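UDP-glucose:anthocyanidin 3-O-glucosyltransferase (Clitoria ternatea, PDB 4REL) is a plant glycosyltransferase with the GT-B fold, in which two Rossmann-like domains, each built round a parallel sheet, face one another across a cleft. Local coordinates at residues V209-F214 against Q231-V236; Y235-P240 against G430-D435. One frame throughout, in Å; residues are numbered along the deposited sequence.

Contact 1: V209-F214 against Q231-V236; sequences VVVNFF and QSLLYV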
loop_
_atom_site.group_PDB
_atom_site.type_symbol
_atom_site.label_atom_id
_atom_site.label_comp_id
_atom_site.label_asym_id
_atom_site.label_seq_id
_atom_site.Cartn_x
_atom_site.Cartn_y
_atom_site.Cartn_z
ATOM N N VAL A 209 -12.004 11.062 5.446
ATOM C CA VAL A 209 -10.993 10.034 5.289
ATOM C C VAL A 209 -10.908 9.744 3.796
ATOM O O VAL A 209 -11.928 9.458 3.152
ATOM C CB VAL A 209 -11.342 8.741 6.072
ATOM C CG1 VAL A 209 -10.344 7.640 5.748
ATOM C CG2 VAL A 209 -11.356 9.011 7.573
ATOM N N VAL A 210 -9.703 9.853 3.243
ATOM C CA VAL A 210 -9.487 9.652 1.810
ATOM C C VAL A 210 -8.829 8.289 1.585
ATOM O O VAL A 210 -7.715 8.042 2.066
ATOM C CB VAL A 210 -8.596 10.765 1.230
ATOM C CG1 VAL A 210 -8.265 10.481 -0.243
ATOM C CG2 VAL A 210 -9.300 12.109 1.344
ATOM N N VAL A 211 -9.527 7.405 0.870
ATOM C CA VAL A 211 -9.031 6.053 0.642
ATOM C C VAL A 211 -8.390 5.972 -0.737
ATOM O O VAL A 211 -8.988 6.376 -1.731
ATOM C CB VAL A 211 -10.155 4.993 0.752
ATOM C CG1 VAL A 211 -9.593 3.608 0.450
ATOM C CG2 VAL A 211 -10.785 5.010 2.139
ATOM N N ASN A 212 -7.176 5.428 -0.784
ATOM C CA ASN A 212 -6.382 5.346 -2.007
ATOM C C ASN A 212 -6.747 4.077 -2.774
ATOM O O ASN A 212 -5.913 3.198 -2.972
ATOM C CB ASN A 212 -4.896 5.292 -1.627
ATOM C CG ASN A 212 -3.978 5.627 -2.784
ATOM O OD1 ASN A 212 -4.229 6.576 -3.536
ATOM N ND2 ASN A 212 -2.904 4.844 -2.939
ATOM N N PHE A 213 -7.997 3.973 -3.206
ATOM C CA PHE A 213 -8.453 2.754 -3.862
ATOM C C PHE A 213 -9.702 3.008 -4.706
ATOM O O PHE A 213 -10.110 4.149 -4.904
ATOM C CB PHE A 213 -8.720 1.672 -2.807
ATOM C CG PHE A 213 -8.683 0.273 -3.355
ATOM C CD1 PHE A 213 -7.557 -0.189 -4.018
ATOM C CD2 PHE A 213 -9.770 -0.572 -3.207
ATOM C CE1 PHE A 213 -7.506 -1.478 -4.534
ATOM C CE2 PHE A 213 -9.738 -1.859 -3.726
ATOM C CZ PHE A 213 -8.606 -2.315 -4.386
ATOM N N PHE A 214 -10.299 1.930 -5.200
ATOM C CA PHE A 214 -11.467 2.003 -6.066
ATOM C C PHE A 214 -12.697 1.566 -5.277
ATOM O O PHE A 214 -12.810 0.401 -4.899
ATOM C CB PHE A 214 -11.271 1.061 -7.266
ATOM C CG PHE A 214 -9.914 1.177 -7.929
ATOM C CD1 PHE A 214 -9.632 2.235 -8.784
ATOM C CD2 PHE A 214 -8.936 0.215 -7.714
ATOM C CE1 PHE A 214 -8.386 2.338 -9.396
ATOM C CE2 PHE A 214 -7.691 0.307 -8.325
ATOM C CZ PHE A 214 -7.416 1.372 -9.166
ATOM N N GLN A 231 -17.010 11.002 9.333
ATOM C CA GLN A 231 -17.680 12.225 8.910
ATOM C C GLN A 231 -17.884 12.236 7.406
ATOM O O GLN A 231 -18.910 12.693 6.910
ATOM C CB GLN A 231 -16.886 13.462 9.346
ATOM C CG GLN A 231 -16.741 13.575 10.848
ATOM C CD GLN A 231 -16.083 14.866 11.283
ATOM O OE1 GLN A 231 -16.263 15.918 10.658
ATOM N NE2 GLN A 231 -15.322 14.799 12.370
ATOM N N SER A 232 -16.901 11.710 6.687
ATOM C CA SER A 232 -16.948 11.652 5.229
ATOM C C SER A 232 -15.950 10.614 4.744
ATOM O O SER A 232 -14.812 10.582 5.216
ATOM C CB SER A 232 -16.611 13.022 4.632
ATOM O OG SER A 232 -16.637 12.982 3.217
ATOM N N LEU A 233 -16.382 9.746 3.831
ATOM C CA LEU A 233 -15.494 8.751 3.248
ATOM C C LEU A 233 -15.364 9.039 1.771
ATOM O O LEU A 233 -16.360 9.007 1.047
ATOM C CB LEU A 233 -16.065 7.341 3.431
ATOM C CG LEU A 233 -15.268 6.175 2.836
ATOM C CD1 LEU A 233 -13.930 5.967 3.562
ATOM C CD2 LEU A 233 -16.107 4.900 2.898
ATOM N N LEU A 234 -14.142 9.321 1.326
ATOM C CA LEU A 234 -13.899 9.695 -0.063
ATOM C C LEU A 234 -12.874 8.750 -0.677
ATOM O O LEU A 234 -11.854 8.434 -0.046
ATOM C CB LEU A 234 -13.378 11.139 -0.137
ATOM C CG LEU A 234 -14.240 12.255 0.466
ATOM C CD1 LEU A 234 -13.485 13.605 0.488
ATOM C CD2 LEU A 234 -15.542 12.383 -0.308
ATOM N N TYR A 235 -13.140 8.289 -1.897
ATOM C CA TYR A 235 -12.177 7.458 -2.613
ATOM C C TYR A 235 -11.567 8.281 -3.742
ATOM O O TYR A 235 -12.287 8.837 -4.572
ATOM C CB TYR A 235 -12.847 6.211 -3.202
ATOM C CG TYR A 235 -13.201 5.115 -2.220
ATOM C CD1 TYR A 235 -12.470 3.933 -2.173
ATOM C CD2 TYR A 235 -14.281 5.252 -1.357
ATOM C CE1 TYR A 235 -12.805 2.914 -1.277
ATOM C CE2 TYR A 235 -14.621 4.246 -0.467
ATOM C CZ TYR A 235 -13.878 3.085 -0.432
ATOM O OH TYR A 235 -14.238 2.097 0.451
ATOM N N VAL A 236 -10.244 8.377 -3.759
ATOM C CA VAL A 236 -9.543 9.025 -4.858
ATOM C C VAL A 236 -8.682 7.983 -5.556
ATOM O O VAL A 236 -7.950 7.232 -4.904
ATOM C CB VAL A 236 -8.696 10.203 -4.367
ATOM C CG1 VAL A 236 -7.889 10.808 -5.517
ATOM C CG2 VAL A 236 -9.603 11.255 -3.749
HETATM O O HOH W 1 -5.816 8.619 -3.596
#
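Val211 lies against the ring of Tyr235, with CB over one face of the ring, 4.1 Å from its centroid and set off toward the rim. The two strands, 209-211 and 233-235, are neighbours in the parallel sheet of a Rossmann-like domain, joined by helix 220-229 in a beta-alpha-beta crossover. With CG1 of Val211 anti to the backbone N (chi1 178°), that methyl is turned to Tyr235 CE1 at 3.7 Å, and CG2, beside the backbone N, to Leu233 CD1 at 3.6 Å. Helix 220-229 covers this face, packing Val223 against both Leu233 and Tyr235. On the other face, beneath helix 431-445, Val210 CG1 touches Val236 CG2 at 3.8 Å. Valines suit these strands because their beta-branched chains are compatible with extended backbone and present compact methyls to helices on both faces.

Farther out, Phe213 O lies at the edge of the Tyr235 ring, and the phenol OH is hydrogen-bonded to Asp218. Four backbone hydrogen bonds join the strands in the plane of the sheet, in parallel register. Val211 is gripped twice, its N giving a bond to Leu234 O (2.7 Å) and its O accepting one from Val236 N (3.1 Å). Val209 does likewise, with Ser232 O and Leu234 N. Asn212 is the centre of an inverse gamma turn, just past the last paired residue, and here the link is indirect, through a water that donates to Asn212 OD1 at 2.6 Å and to Val236 O at 2.9 Å.

Contact 2: Y235-P240 against G430-D435; sequences YVVPLP and GQAAED
The first turn of helix 431-445 docks on the end of edge strand 233-235 and the loop that follows: Asp435 and Ala432 meet the backbone at Tyr235, bringing the last helix of the chain onto the seven-stranded sheet. Tyr235 ends the outermost strand, and its N-H points away from strand 208-211, to the side where the sheet has no further strand. Asp435 CG lies anti to the carbonyl carbon (chi1 -76°), which brings OD2 to 2.9 Å from Tyr235 N, in a nearly straight bond (177°) made on the anti side of the carboxylate. The other oxygen is also held: Gln431 NE2 reaches Asp435 OD1 at 2.9 Å from above the carboxylate plane, a bond between residues one helical turn apart that should steady the group.

Small Ala432 lets the helix come close. Its CA lies 3.2 Å from Tyr235 O, a C-H...O contact to a buried carbonyl that finds no hydrogen-bond donor. Its CB presses on Val237 CG2 at 3.5 Å, a tight fit. Water joins Val237 N to Ala432 O, though its bond to the latter is weak.

Beyond this patch, Glu216 accepts a bond from Gln431 N at the helix start, and Pro238 and Leu239 pack on Met350 of helix 346-354.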
loop_
_atom_site.group_PDB
_atom_site.type_symbol
_atom_site.label_atom_id
_atom_site.label_comp_id
_atom_site.label_asym_id
_atom_site.label_seq_id
_atom_site.Cartn_x
_atom_site.Cartn_y
_atom_site.Cartn_z
ATOM N N TYR A 235 -13.140 8.289 -1.897
ATOM C CA TYR A 235 -12.177 7.458 -2.613
ATOM C C TYR A 235 -11.567 8.281 -3.742
ATOM O O TYR A 235 -12.287 8.837 -4.572
ATOM C CB TYR A 235 -12.847 6.211 -3.202
ATOM C CG TYR A 235 -13.201 5.115 -2.220
ATOM C CD1 TYR A 235 -12.470 3.933 -2.173
ATOM C CD2 TYR A 235 -14.281 5.252 -1.357
ATOM C CE1 TYR A 235 -12.805 2.914 -1.277
ATOM C CE2 TYR A 235 -14.621 4.246 -0.467
ATOM C CZ TYR A 235 -13.878 3.085 -0.432
ATOM O OH TYR A 235 -14.238 2.097 0.451
ATOM N N VAL A 236 -10.244 8.377 -3.759
ATOM C CA VAL A 236 -9.543 9.025 -4.858
ATOM C C VAL A 236 -8.682 7.983 -5.556
ATOM O O VAL A 236 -7.950 7.232 -4.904
ATOM C CB VAL A 236 -8.696 10.203 -4.367
ATOM C CG1 VAL A 236 -7.889 10.808 -5.517
ATOM C CG2 VAL A 236 -9.603 11.255 -3.749
ATOM N N VAL A 237 -8.811 7.931 -6.880
ATOM C CA VAL A 237 -8.162 6.915 -7.701
ATOM C C VAL A 237 -6.662 6.901 -7.437
ATOM O O VAL A 237 -6.000 7.941 -7.532
ATOM C CB VAL A 237 -8.441 7.174 -9.202
ATOM C CG1 VAL A 237 -7.483 6.398 -10.084
ATOM C CG2 VAL A 237 -9.883 6.816 -9.533
ATOM N N PRO A 238 -6.118 5.721 -7.105
ATOM C CA PRO A 238 -4.710 5.568 -6.706
ATOM C C PRO A 238 -3.719 5.592 -7.861
ATOM O O PRO A 238 -2.515 5.637 -7.609
ATOM C CB PRO A 238 -4.684 4.174 -6.056
ATOM C CG PRO A 238 -5.823 3.446 -6.700
ATOM C CD PRO A 238 -6.891 4.484 -6.883
ATOM N N LEU A 239 -4.215 5.537 -9.097
ATOM C CA LEU A 239 -3.358 5.546 -10.276
ATOM C C LEU A 239 -2.466 6.777 -10.284
ATOM O O LEU A 239 -2.877 7.846 -9.826
ATOM C CB LEU A 239 -4.203 5.512 -11.554
ATOM C CG LEU A 239 -5.041 4.244 -11.725
ATOM C CD1 LEU A 239 -5.856 4.299 -13.017
ATOM C CD2 LEU A 239 -4.148 3.012 -11.699
ATOM N N PRO A 240 -1.235 6.629 -10.802
ATOM C CA PRO A 240 -0.275 7.739 -10.800
ATOM C C PRO A 240 -0.667 8.849 -11.762
ATOM O O PRO A 240 -1.053 8.577 -12.903
ATOM C CB PRO A 240 1.025 7.080 -11.281
ATOM C CG PRO A 240 0.574 5.895 -12.086
ATOM C CD PRO A 240 -0.654 5.393 -11.363
ATOM N N GLY A 430 -16.889 7.749 -12.583
ATOM C CA GLY A 430 -16.660 6.910 -11.422
ATOM C C GLY A 430 -16.943 7.699 -10.159
ATOM O O GLY A 430 -17.053 8.929 -10.207
ATOM N N GLN A 431 -17.075 7.002 -9.037
ATOM C CA GLN A 431 -17.342 7.672 -7.771
ATOM C C GLN A 431 -16.210 8.633 -7.467
ATOM O O GLN A 431 -16.433 9.747 -6.987
ATOM C CB GLN A 431 -17.470 6.664 -6.627
ATOM C CG GLN A 431 -17.926 7.309 -5.332
ATOM C CD GLN A 431 -19.196 8.121 -5.525
ATOM O OE1 GLN A 431 -20.147 7.660 -6.156
ATOM N NE2 GLN A 431 -19.211 9.342 -4.999
ATOM N N ALA A 432 -14.996 8.185 -7.777
ATOM C CA ALA A 432 -13.788 8.898 -7.413
ATOM C C ALA A 432 -13.713 10.278 -8.038
ATOM O O ALA A 432 -13.146 11.195 -7.445
ATOM C CB ALA A 432 -12.577 8.085 -7.791
ATOM N N ALA A 433 -14.270 10.443 -9.236
ATOM C CA ALA A 433 -14.225 11.766 -9.857
ATOM C C ALA A 433 -15.017 12.745 -9.001
ATOM O O ALA A 433 -14.558 13.858 -8.733
ATOM C CB ALA A 433 -14.750 11.727 -11.284
ATOM N N GLU A 434 -16.194 12.319 -8.545
ATOM C CA GLU A 434 -16.999 13.148 -7.654
ATOM C C GLU A 434 -16.299 13.335 -6.307
ATOM O O GLU A 434 -16.269 14.435 -5.756
ATOM C CB GLU A 434 -18.388 12.531 -7.440
ATOM C CG GLU A 434 -19.243 13.306 -6.445
ATOM C CD GLU A 434 -20.369 12.474 -5.848
ATOM O OE1 GLU A 434 -20.969 11.659 -6.581
ATOM O OE2 GLU A 434 -20.647 12.633 -4.638
ATOM N N ASP A 435 -15.734 12.256 -5.776
ATOM C CA ASP A 435 -15.086 12.318 -4.475
ATOM C C ASP A 435 -13.869 13.231 -4.494
ATOM O O ASP A 435 -13.603 13.924 -3.513
ATOM C CB ASP A 435 -14.694 10.913 -4.004
ATOM C CG ASP A 435 -15.881 10.121 -3.504
ATOM O OD1 ASP A 435 -17.026 10.640 -3.578
ATOM O OD2 ASP A 435 -15.665 8.976 -3.053
HETATM O O HOH W 2 -10.370 10.311 -8.128
#

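Strand 208-211 comes first, and contact 1 closes the short loop through helix 220-229, completing a beta-alpha-beta unit at the edge of the N-terminal sheet. The chain then runs straight from contact 1 into contact 2, the two sharing Tyr235 and Val236. Contact 2 closes a far longer loop, which takes in the whole second sheet before helix 431-445 returns to the first. The two loops therefore follow one another, overlapping just at the shared residues, and neither encloses the other. At the junction Pro238 packs on Asn212 and Phe214 of contact 1. Together they tie the last two strands of the N-terminal sheet, the crossover helix and the last helix of the chain.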